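Side-chain contacts in uncharacterized protein (Shigella flexneri 5a str. M90T, PDB 5EUR), which is of unknown function, and is a small, mainly helical protein found here in an assembly of three identical chains: residues A[38-43]-A[68-73]; A[53-58]-A[79-84]. One frame throughout, in Å; residues are numbered along the deposited sequence.

Interaction 1. Residues A[38-43]-A[68-73]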
loop_
_atom_site.group_PDB
_atom_site.type_symbol
_atom_site.label_atom_id
_atom_site.label_comp_id
_atom_site.label_asym_id
_atom_site.label_seq_id
_atom_site.Cartn_x
_atom_site.Cartn_y
_atom_site.Cartn_z
ATOM N N THR A 38 -6.098 -4.729 -2.528
ATOM C CA THR A 38 -6.045 -4.887 -1.078
ATOM C C THR A 38 -7.102 -4.027 -0.391
ATOM O O THR A 38 -7.728 -4.469 0.580
ATOM C CB THR A 38 -4.639 -4.565 -0.573
ATOM O OG1 THR A 38 -3.685 -5.356 -1.320
ATOM C CG2 THR A 38 -4.541 -4.913 0.917
ATOM N N MET A 39 -7.327 -2.804 -0.889
ATOM C CA MET A 39 -8.398 -1.966 -0.338
ATOM C C MET A 39 -9.737 -2.689 -0.403
ATOM O O MET A 39 -10.502 -2.731 0.584
ATOM C CB MET A 39 -8.492 -0.638 -1.098
ATOM C CG MET A 39 -7.288 0.306 -0.881
ATOM S SD MET A 39 -7.312 1.650 -2.113
ATOM C CE MET A 39 -8.839 2.486 -1.689
ATOM N N LEU A 40 -10.038 -3.257 -1.581
ATOM C CA LEU A 40 -11.316 -3.934 -1.775
ATOM C C LEU A 40 -11.420 -5.176 -0.897
ATOM O O LEU A 40 -12.434 -5.380 -0.229
ATOM C CB LEU A 40 -11.507 -4.289 -3.251
ATOM C CG LEU A 40 -11.707 -3.090 -4.177
ATOM C CD1 LEU A 40 -11.602 -3.555 -5.634
ATOM C CD2 LEU A 40 -13.082 -2.425 -3.924
ATOM N N ASN A 41 -10.380 -6.020 -0.887
ATOM C CA ASN A 41 -10.404 -7.197 -0.013
ATOM C C ASN A 41 -10.629 -6.805 1.442
ATOM O O ASN A 41 -11.345 -7.493 2.183
ATOM C CB ASN A 41 -9.097 -7.990 -0.151
ATOM C CG ASN A 41 -9.110 -8.919 -1.353
ATOM O OD1 ASN A 41 -10.172 -9.260 -1.850
ATOM N ND2 ASN A 41 -7.932 -9.357 -1.798
ATOM N N SER A 42 -10.009 -5.712 1.878
ATOM C CA SER A 42 -10.160 -5.288 3.264
ATOM C C SER A 42 -11.569 -4.793 3.567
ATOM O O SER A 42 -11.943 -4.726 4.749
ATOM C CB SER A 42 -9.120 -4.216 3.595
ATOM O OG SER A 42 -9.551 -2.936 3.176
ATOM N N THR A 43 -12.368 -4.456 2.544
ATOM C CA THR A 43 -13.770 -4.151 2.857
ATOM C C THR A 43 -14.598 -5.387 3.205
ATOM O O THR A 43 -15.687 -5.236 3.766
ATOM C CB THR A 43 -14.478 -3.414 1.703
ATOM O OG1 THR A 43 -14.751 -4.321 0.622
ATOM C CG2 THR A 43 -13.646 -2.242 1.214
ATOM N N GLY A 68 -13.193 -8.794 -9.847
ATOM C CA GLY A 68 -14.018 -9.941 -9.500
ATOM C C GLY A 68 -15.370 -9.586 -8.913
ATOM O O GLY A 68 -16.129 -8.774 -9.457
ATOM N N LYS A 69 -15.693 -10.224 -7.786
ATOM C CA LYS A 69 -17.004 -10.037 -7.179
ATOM C C LYS A 69 -17.279 -8.572 -6.859
ATOM O O LYS A 69 -18.416 -8.104 -6.994
ATOM C CB LYS A 69 -17.130 -10.910 -5.923
ATOM C CG LYS A 69 -16.274 -10.457 -4.749
ATOM C CD LYS A 69 -16.451 -11.367 -3.541
ATOM C CE LYS A 69 -15.467 -10.984 -2.441
ATOM N NZ LYS A 69 -15.571 -11.859 -1.225
ATOM N N TYR A 70 -16.253 -7.824 -6.437
ATOM C CA TYR A 70 -16.462 -6.412 -6.150
ATOM C C TYR A 70 -16.871 -5.672 -7.415
ATOM O O TYR A 70 -17.759 -4.812 -7.376
ATOM C CB TYR A 70 -15.194 -5.794 -5.545
ATOM C CG TYR A 70 -14.835 -6.433 -4.218
ATOM C CD1 TYR A 70 -15.606 -6.200 -3.083
ATOM C CD2 TYR A 70 -13.734 -7.264 -4.095
ATOM C CE1 TYR A 70 -15.293 -6.793 -1.863
ATOM C CE2 TYR A 70 -13.414 -7.845 -2.883
ATOM C CZ TYR A 70 -14.193 -7.616 -1.777
ATOM O OH TYR A 70 -13.862 -8.224 -0.580
ATOM N N SER A 71 -16.235 -6.008 -8.544
ATOM C CA SER A 71 -16.628 -5.381 -9.811
ATOM C C SER A 71 -18.040 -5.773 -10.241
ATOM O O SER A 71 -18.786 -4.937 -10.762
ATOM C CB SER A 71 -15.640 -5.740 -10.908
ATOM O OG SER A 71 -14.391 -5.117 -10.665
ATOM N N ARG A 72 -18.412 -7.039 -10.073
ATOM C CA ARG A 72 -19.751 -7.444 -10.493
ATOM C C ARG A 72 -20.819 -6.765 -9.639
ATOM O O ARG A 72 -21.822 -6.254 -10.172
ATOM C CB ARG A 72 -19.859 -8.971 -10.458
ATOM C CG ARG A 72 -18.807 -9.633 -11.353
ATOM C CD ARG A 72 -19.043 -11.121 -11.607
ATOM N NE ARG A 72 -18.582 -11.963 -10.505
ATOM C CZ ARG A 72 -17.347 -12.447 -10.398
ATOM N NH1 ARG A 72 -16.436 -12.174 -11.327
ATOM N NH2 ARG A 72 -17.022 -13.203 -9.357
ATOM N N TRP A 73 -20.594 -6.708 -8.316
ATOM C CA TRP A 73 -21.454 -5.917 -7.441
ATOM C C TRP A 73 -21.557 -4.477 -7.922
ATOM O O TRP A 73 -22.658 -3.929 -8.029
ATOM C CB TRP A 73 -20.932 -5.917 -5.998
ATOM C CG TRP A 73 -20.875 -7.220 -5.285
ATOM C CD1 TRP A 73 -21.454 -8.398 -5.655
ATOM C CD2 TRP A 73 -20.251 -7.459 -4.010
ATOM N NE1 TRP A 73 -21.203 -9.366 -4.702
ATOM C CE2 TRP A 73 -20.465 -8.812 -3.687
ATOM C CE3 TRP A 73 -19.514 -6.660 -3.126
ATOM C CZ2 TRP A 73 -19.969 -9.391 -2.510
ATOM C CZ3 TRP A 73 -19.034 -7.228 -1.946
ATOM C CH2 TRP A 73 -19.256 -8.586 -1.658
#
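Tyr70 reaches out from helix 68-75 and lays its ring against the last turn of helix 28-43, where it meets Leu40, Asn41 and Thr43. The two short helical segments stand nearly perpendicular, at 80°, with axes 10.5 Å apart, a gap that the aromatic ring spans. Tyr70 carries most of the buried surface. Leu40 covers one face of its ring with CB, a CH-pi contact 4.1 Å from the ring centroid, offset toward CD2, and with its peptide carbonyl, Leu40 O being 3.2 Å from Tyr70 CZ; CG of Lys69 lies over the opposite face. With Tyr70 CG anti to its own carbonyl carbon (chi1 -63°), the ring points its hydroxyl past Leu40 to Gly44 O, its hydrogen-bond acceptor. Leu40 O is already gripped by Thr43, from its backbone N and from OG1, the latter at 2.7 Å in the carbonyl plane on a lone pair. The same Thr43 OG1 sits 3.5 Å from Tyr70 CE1, approaching obliquely. Asn41 OD1 lies at the ring edge, 3.7 Å from CE2 of Tyr70, and accepts a hydrogen bond from Ile3 N of the second subunit. Tyr70 is thus held on the C-terminal part of helix 28-43 by a partly apolar face contact and by its hydroxyl bond, beside a subunit interface where Ile3 of the second subunit also packs on Tyr70 and Lys69.

Interaction 2. Residues A[53-58]-A[79-84]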
loop_
_atom_site.group_PDB
_atom_site.type_symbol
_atom_site.label_atom_id
_atom_site.label_comp_id
_atom_site.label_asym_id
_atom_site.label_seq_id
_atom_site.Cartn_x
_atom_site.Cartn_y
_atom_site.Cartn_z
ATOM N N ILE A 53 -15.357 2.884 -3.494
ATOM C CA ILE A 53 -13.996 2.770 -4.013
ATOM C C ILE A 53 -14.013 2.647 -5.531
ATOM O O ILE A 53 -13.284 3.350 -6.241
ATOM C CB ILE A 53 -13.283 1.569 -3.374
ATOM C CG1 ILE A 53 -13.047 1.825 -1.883
ATOM C CG2 ILE A 53 -11.969 1.314 -4.075
ATOM C CD1 ILE A 53 -12.730 0.536 -1.110
ATOM N N LEU A 54 -14.845 1.740 -6.050
ATOM C CA LEU A 54 -14.818 1.467 -7.488
ATOM C C LEU A 54 -15.397 2.623 -8.293
ATOM O O LEU A 54 -14.985 2.839 -9.435
ATOM C CB LEU A 54 -15.525 0.147 -7.789
ATOM C CG LEU A 54 -14.674 -1.060 -7.341
ATOM C CD1 LEU A 54 -15.433 -2.368 -7.477
ATOM C CD2 LEU A 54 -13.373 -1.121 -8.153
ATOM N N ASN A 55 -16.334 3.380 -7.728
ATOM C CA ASN A 55 -16.756 4.594 -8.416
ATOM C C ASN A 55 -15.595 5.578 -8.539
ATOM O O ASN A 55 -15.429 6.215 -9.581
ATOM C CB ASN A 55 -17.955 5.225 -7.709
ATOM C CG ASN A 55 -19.277 4.576 -8.106
ATOM O OD1 ASN A 55 -19.461 4.145 -9.252
ATOM N ND2 ASN A 55 -20.214 4.537 -7.173
ATOM N N ASP A 56 -14.755 5.694 -7.506
ATOM C CA ASP A 56 -13.598 6.584 -7.634
ATOM C C ASP A 56 -12.554 6.038 -8.607
ATOM O O ASP A 56 -11.883 6.814 -9.317
ATOM C CB ASP A 56 -12.992 6.826 -6.253
ATOM C CG ASP A 56 -13.899 7.663 -5.379
ATOM O OD1 ASP A 56 -14.820 8.332 -5.928
ATOM O OD2 ASP A 56 -13.708 7.639 -4.155
ATOM N N ILE A 57 -12.393 4.711 -8.647
ATOM C CA ILE A 57 -11.501 4.091 -9.622
ATOM C C ILE A 57 -11.980 4.399 -11.039
ATOM O O ILE A 57 -11.201 4.827 -11.897
ATOM C CB ILE A 57 -11.415 2.574 -9.363
ATOM C CG1 ILE A 57 -10.749 2.300 -8.010
ATOM C CG2 ILE A 57 -10.704 1.855 -10.501
ATOM C CD1 ILE A 57 -9.383 2.963 -7.849
ATOM N N HIS A 58 -13.278 4.208 -11.288
ATOM C CA HIS A 58 -13.864 4.485 -12.597
ATOM C C HIS A 58 -13.721 5.957 -12.957
ATOM O O HIS A 58 -13.329 6.297 -14.083
ATOM C CB HIS A 58 -15.339 4.075 -12.572
ATOM C CG HIS A 58 -16.026 4.146 -13.904
ATOM N ND1 HIS A 58 -15.790 3.240 -14.916
ATOM C CD2 HIS A 58 -16.984 4.988 -14.361
ATOM C CE1 HIS A 58 -16.567 3.530 -15.951
ATOM N NE2 HIS A 58 -17.288 4.594 -15.644
ATOM N N ALA A 79 -27.318 2.957 -10.109
ATOM C CA ALA A 79 -27.047 3.490 -11.437
ATOM C C ALA A 79 -26.691 4.969 -11.388
ATOM O O ALA A 79 -25.836 5.425 -12.150
ATOM C CB ALA A 79 -28.244 3.250 -12.359
ATOM N N GLN A 80 -27.340 5.747 -10.514
ATOM C CA GLN A 80 -27.071 7.184 -10.508
ATOM C C GLN A 80 -25.681 7.501 -9.961
ATOM O O GLN A 80 -24.990 8.383 -10.488
ATOM C CB GLN A 80 -28.132 7.943 -9.716
ATOM C CG GLN A 80 -28.047 9.443 -9.958
ATOM C CD GLN A 80 -27.836 9.787 -11.432
ATOM O OE1 GLN A 80 -28.637 9.404 -12.291
ATOM N NE2 GLN A 80 -26.736 10.479 -11.734
ATOM N N GLU A 81 -25.260 6.821 -8.892
ATOM C CA GLU A 81 -23.903 7.058 -8.414
ATOM C C GLU A 81 -22.883 6.592 -9.442
ATOM O O GLU A 81 -21.869 7.275 -9.671
ATOM C CB GLU A 81 -23.667 6.376 -7.067
ATOM C CG GLU A 81 -23.681 7.342 -5.888
ATOM C CD GLU A 81 -22.587 8.397 -5.980
ATOM O OE1 GLU A 81 -21.560 8.148 -6.645
ATOM O OE2 GLU A 81 -22.759 9.486 -5.394
ATOM N N ARG A 82 -23.147 5.447 -10.093
ATOM C CA ARG A 82 -22.266 5.019 -11.176
ATOM C C ARG A 82 -22.227 6.059 -12.283
ATOM O O ARG A 82 -21.181 6.286 -12.896
ATOM C CB ARG A 82 -22.700 3.672 -11.755
ATOM C CG ARG A 82 -22.202 2.443 -11.024
ATOM C CD ARG A 82 -22.442 1.181 -11.846
ATOM N NE ARG A 82 -23.838 0.739 -11.819
ATOM C CZ ARG A 82 -24.645 0.727 -12.875
ATOM N NH1 ARG A 82 -24.202 1.126 -14.059
ATOM N NH2 ARG A 82 -25.897 0.306 -12.750
ATOM N N GLN A 83 -23.363 6.701 -12.561
ATOM C CA GLN A 83 -23.398 7.691 -13.634
ATOM C C GLN A 83 -22.626 8.949 -13.261
ATOM O O GLN A 83 -21.978 9.557 -14.118
ATOM C CB GLN A 83 -24.848 8.024 -13.990
ATOM C CG GLN A 83 -24.995 9.113 -15.046
ATOM C CD GLN A 83 -24.299 8.788 -16.356
ATOM O OE1 GLN A 83 -24.058 7.626 -16.684
ATOM N NE2 GLN A 83 -23.979 9.828 -17.121
ATOM N N GLU A 84 -22.673 9.355 -11.993
ATOM C CA GLU A 84 -21.841 10.475 -11.561
ATOM C C GLU A 84 -20.366 10.137 -11.737
ATOM O O GLU A 84 -19.570 10.978 -12.183
ATOM C CB GLU A 84 -22.157 10.837 -10.109
ATOM C CG GLU A 84 -23.536 11.469 -9.924
ATOM C CD GLU A 84 -23.732 12.710 -10.774
ATOM O OE1 GLU A 84 -22.826 13.574 -10.791
ATOM O OE2 GLU A 84 -24.785 12.813 -11.442
HETATM O O HOH W 1 -19.696 6.614 -5.017
#
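Asn55 and Arg82 mark the nearest approach of the two helical backbones, their CA atoms 6.2 Å apart, and polar side chains occupy the space between helices 47-59 and 79-99. Asn55 points toward the other helix and buries the most surface. Its OD1 rests on the backbone and base of Arg82, 3.5 Å from Arg82 CA and 3.7 Å from Arg82 CG, while CG of Asn55 is 4.1 Å from Glu81 O. Beyond CG the Arg82 chain bends at chi3 (-77°) and carries its guanidinium away from Asn55, to a hydrogen bond from NH2 to Ser77 O; one guanidinium face rests on CA of Ala79. OD1 of Asn55 accepts from Trp74 NE1 of helix 68-75, which fixes which end of the amide faces which way. The other end, ND2, approaches Glu81 OE1 no closer than 3.9 Å. A water closes that gap: it accepts from Asn55 ND2 at 3.0 Å and donates to Glu81 OE1 at 2.9 Å. A bend at chi2 (-61°) turns the Glu81 carboxylate toward the water, its plane 44° from that of the amide. Nearby, Asp56 lies 6.8 Å from Glu81, measured OD1 to OE1, its charge paired with Arg88. The amide of Asn55 is therefore used at both ends, by an indole N-H and a bridging water, and the buried group joins three helices while Glu81 sits at the exposed border, tied to it through solvent.

Overall arrangement
The centres of interactions 1 and 2 lie 14 Å apart, and their segments alternate along the chain: 38-43, 53-58, 68-73, then 79-84. They therefore interlock four successive helices, 28-43, 47-59, 68-75 and 79-99, all of which contribute to the DUF6971 domain. Helix 47-59, which carries one side of interaction 2, also touches both helices of interaction 1: Leu54 CD1 packs on the backbone carbonyl Tyr70 O at 3.4 Å, and Ile53 packs on Leu40 and Thr43. Interaction 1 is buried and reaches neighbouring subunits, whereas interaction 2 touches no other chain of the assembly. Together they run from the subunit interface, by way of helices 47-59 and 68-75, to the long helix 79-99.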